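Local atomic coordinates of putative epimerase (Burkholderia cenocepacia, PDB entry 4LW8), a protein that probably acts as an NAD(P)-dependent epimerase on a nucleotide sugar, with a likely part in the biosynthesis of lipopolysaccharide O-antigen. Residues A196-L199 with P200-A204; L235-E239 with A240-G244. All coordinates share one frame; numbering follows the deposited sequence.

Interaction 1: A196-L199 with P200-A204; sequences AYLL and PKLVA
The first turn of helix 198-207 forms this contact: Tyr-197 sits at the N-cap position, and Pro-200 is the third residue of the helix, a position in the first turn where the helix asks for no N-H from the backbone, so the proline costs it no bond. Three backbone bonds link 196-199 to 200-204. Lys-201 N gives its hydrogen to Tyr-197 O at 3.1 Å, with a somewhat bent N-H...O angle of 148°. The next two are straighter, from Leu-202 N to Leu-198 O at 3.0 Å and from Val-203 N to Leu-199 O at 2.8 Å. The proline ring lies against the cap residue, its CD 3.8 Å from Tyr-197 CB, while the phenol leads off away from the helix. Around this turn, Leu-202 reaches Leu-257, Val-260 and Leu-264 of helix 257-268, whereas Pro-200 and Val-203 touch Met-315 of helix 308-321. Lys-201 runs out extended, and its NZ is hydrogen-bonded to Ser-214 O on strand 212-215. One turn apart, Leu-198 and Leu-202 meet by their methyls: chi1 of Leu-198 (-175°) sets CG trans to the backbone nitrogen, and CD1 lies 3.8 Å from Leu-202 CD1.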
# COMPACT_ATOMS: atom_id res chain seq x y z
N ALA A 196 25.89 1.18 6.61
CA ALA A 196 24.85 0.17 6.45
C ALA A 196 24.56 -0.01 4.97
O ALA A 196 24.06 -1.05 4.54
CB ALA A 196 23.59 0.57 7.19
N TYR A 197 24.86 1.03 4.19
CA TYR A 197 24.70 0.97 2.75
C TYR A 197 25.98 0.45 2.09
O TYR A 197 27.08 0.58 2.64
CB TYR A 197 24.32 2.35 2.20
CG TYR A 197 22.92 2.80 2.59
CD1 TYR A 197 22.69 3.42 3.81
CD2 TYR A 197 21.85 2.64 1.72
CE1 TYR A 197 21.42 3.85 4.17
CE2 TYR A 197 20.58 3.07 2.07
CZ TYR A 197 20.38 3.68 3.30
OH TYR A 197 19.12 4.11 3.66
N LEU A 198 25.83 -0.15 0.92
CA LEU A 198 26.92 -0.86 0.27
C LEU A 198 28.13 0.02 -0.12
O LEU A 198 29.26 -0.26 0.25
CB LEU A 198 26.39 -1.58 -0.98
CG LEU A 198 27.45 -2.44 -1.67
CD1 LEU A 198 28.00 -3.45 -0.68
CD2 LEU A 198 26.85 -3.14 -2.87
N LEU A 199 27.90 1.09 -0.87
CA LEU A 199 29.02 1.93 -1.32
C LEU A 199 29.79 2.58 -0.15
O LEU A 199 31.03 2.57 -0.16
CB LEU A 199 28.54 2.98 -2.33
CG LEU A 199 28.74 2.59 -3.82
CD1 LEU A 199 28.20 1.20 -4.13
CD2 LEU A 199 28.12 3.61 -4.77
N PRO A 200 29.09 3.13 0.87
CA PRO A 200 29.86 3.59 2.03
C PRO A 200 30.66 2.48 2.73
O PRO A 200 31.75 2.74 3.26
CB PRO A 200 28.78 4.16 2.96
CG PRO A 200 27.72 4.66 1.99
CD PRO A 200 27.69 3.61 0.91
N LYS A 201 30.14 1.26 2.72
CA LYS A 201 30.88 0.12 3.28
C LYS A 201 32.18 -0.11 2.50
O LYS A 201 33.26 -0.23 3.10
CB LYS A 201 30.00 -1.13 3.26
CG LYS A 201 30.59 -2.38 3.92
CD LYS A 201 29.79 -3.64 3.52
CE LYS A 201 30.42 -4.93 4.04
NZ LYS A 201 29.74 -6.16 3.52
N LEU A 202 32.08 -0.12 1.17
CA LEU A 202 33.23 -0.26 0.29
C LEU A 202 34.22 0.88 0.51
O LEU A 202 35.43 0.65 0.66
CB LEU A 202 32.80 -0.29 -1.17
CG LEU A 202 32.49 -1.63 -1.84
CD1 LEU A 202 31.69 -2.52 -0.92
CD2 LEU A 202 31.71 -1.38 -3.12
N VAL A 203 33.72 2.12 0.53
CA VAL A 203 34.57 3.29 0.75
C VAL A 203 35.29 3.20 2.10
O VAL A 203 36.49 3.45 2.19
CB VAL A 203 33.76 4.60 0.66
CG1 VAL A 203 34.54 5.79 1.24
CG2 VAL A 203 33.36 4.87 -0.78
N ALA A 204 34.56 2.83 3.15
CA ALA A 204 35.13 2.72 4.49
C ALA A 204 36.27 1.71 4.51
O ALA A 204 37.31 1.95 5.13
CB ALA A 204 34.07 2.34 5.51

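Interaction 2: L235-E239 with A240-G244; sequences LKLIE and AAPAG
Leu-237 O takes the shortest hydrogen bond between the two segments, from Ala-241 N at 2.8 Å, with the donor tilted 32° from the carbonyl plane. The same N-H also makes a weak bond to Ile-238 O at 3.2 Å. One residue earlier, Ala-240 N still keeps a regular helical bond to Lys-236 O at 3.0 Å. Ala-241 then leaves the helix with a positive phi of 42°, and Pro-242 follows as the centre of an inverse gamma turn, in which Ala-243 N bonds weakly back to Ala-241 O. The proline ring turns its CD to Leu-237 O, 3.4 Å away, and its CG stands 4.4 Å from Leu-237 CD2, a loose apolar contact. Both residues also touch Phe-247 of strand 246-249, and Ile-238 and Ala-241 rest on Ala-130 of strand 130-134. Within 235-239, Lys-236 NZ and Glu-239 OE1 form a long salt bridge of 3.7 Å. Pro-242 has no N-H with which to continue the helical pattern, and Ala-241 has already left helical angles; the last N-H of the turn, that of Ala-241, is thus divided between two carbonyls, and the chain turns off toward strand 246-249.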
# COMPACT_ATOMS: atom_id res chain seq x y z
N LEU A 235 15.10 19.89 -6.05
CA LEU A 235 14.86 21.32 -6.10
C LEU A 235 14.16 21.72 -7.40
O LEU A 235 13.23 22.53 -7.39
CB LEU A 235 16.16 22.11 -5.93
CG LEU A 235 16.01 23.62 -6.11
CD1 LEU A 235 15.09 24.23 -5.06
CD2 LEU A 235 17.37 24.32 -6.12
N LYS A 236 14.61 21.14 -8.52
CA LYS A 236 13.99 21.42 -9.81
C LYS A 236 12.53 20.99 -9.83
O LYS A 236 11.68 21.67 -10.41
CB LYS A 236 14.77 20.73 -10.94
CG LYS A 236 16.05 21.45 -11.33
CD LYS A 236 15.71 22.78 -12.02
CE LYS A 236 16.94 23.51 -12.53
NZ LYS A 236 17.74 24.08 -11.41
N LEU A 237 12.22 19.88 -9.18
CA LEU A 237 10.83 19.44 -9.06
C LEU A 237 10.01 20.40 -8.20
O LEU A 237 8.84 20.66 -8.49
CB LEU A 237 10.76 18.03 -8.49
CG LEU A 237 11.28 16.97 -9.47
CD1 LEU A 237 11.32 15.61 -8.78
CD2 LEU A 237 10.40 16.92 -10.72
N ILE A 238 10.61 20.91 -7.14
CA ILE A 238 9.98 21.94 -6.33
C ILE A 238 9.65 23.18 -7.19
O ILE A 238 8.51 23.66 -7.20
CB ILE A 238 10.88 22.34 -5.14
CG1 ILE A 238 10.91 21.23 -4.07
CG2 ILE A 238 10.46 23.68 -4.55
CD1 ILE A 238 9.56 20.95 -3.41
N GLU A 239 10.63 23.66 -7.94
CA GLU A 239 10.47 24.90 -8.71
C GLU A 239 9.41 24.75 -9.81
O GLU A 239 8.63 25.67 -10.06
CB GLU A 239 11.80 25.32 -9.34
CG GLU A 239 12.86 25.70 -8.33
CD GLU A 239 14.24 25.87 -8.94
OE1 GLU A 239 14.50 25.33 -10.05
OE2 GLU A 239 15.08 26.53 -8.29
N ALA A 240 9.39 23.59 -10.46
CA ALA A 240 8.43 23.35 -11.54
C ALA A 240 7.06 22.96 -10.99
O ALA A 240 6.04 23.17 -11.64
CB ALA A 240 8.95 22.27 -12.48
N ALA A 241 7.04 22.41 -9.78
CA ALA A 241 5.80 21.95 -9.13
C ALA A 241 4.79 21.21 -10.04
O ALA A 241 3.63 21.61 -10.13
CB ALA A 241 5.11 23.14 -8.49
N PRO A 242 5.22 20.12 -10.71
CA PRO A 242 4.25 19.41 -11.56
C PRO A 242 3.31 18.51 -10.75
O PRO A 242 3.49 17.29 -10.71
CB PRO A 242 5.13 18.58 -12.49
CG PRO A 242 6.38 18.37 -11.70
CD PRO A 242 6.57 19.52 -10.79
N ALA A 243 2.29 19.11 -10.16
CA ALA A 243 1.35 18.43 -9.28
C ALA A 243 0.77 17.17 -9.91
O ALA A 243 0.40 17.18 -11.08
CB ALA A 243 0.22 19.40 -8.89
N GLY A 244 0.70 16.08 -9.15
CA GLY A 244 0.07 14.86 -9.61
C GLY A 244 0.99 13.91 -10.36
O GLY A 244 0.57 12.84 -10.80

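Following the chain from the N terminus, interaction 1 comes first, after strand 180-189, and starts helix 198-207; interaction 2 comes later and ends helix 227-240. They follow in series, neither nesting nor crossing, and each joins adjoining residues without closing a long loop. Their centres lie 31 Å apart, on opposite sides of the chain's centre, with nearest atoms about 19 Å apart. Interaction 1 packs against helices 257-268 and 308-321 and strand 212-215, which pairs with 273-276. Interaction 2 lies against the large sheet of the Rossmann-type fold, touching strands 130-134 and 246-249. Strands 212-215 and 221-226 come between them in the chain.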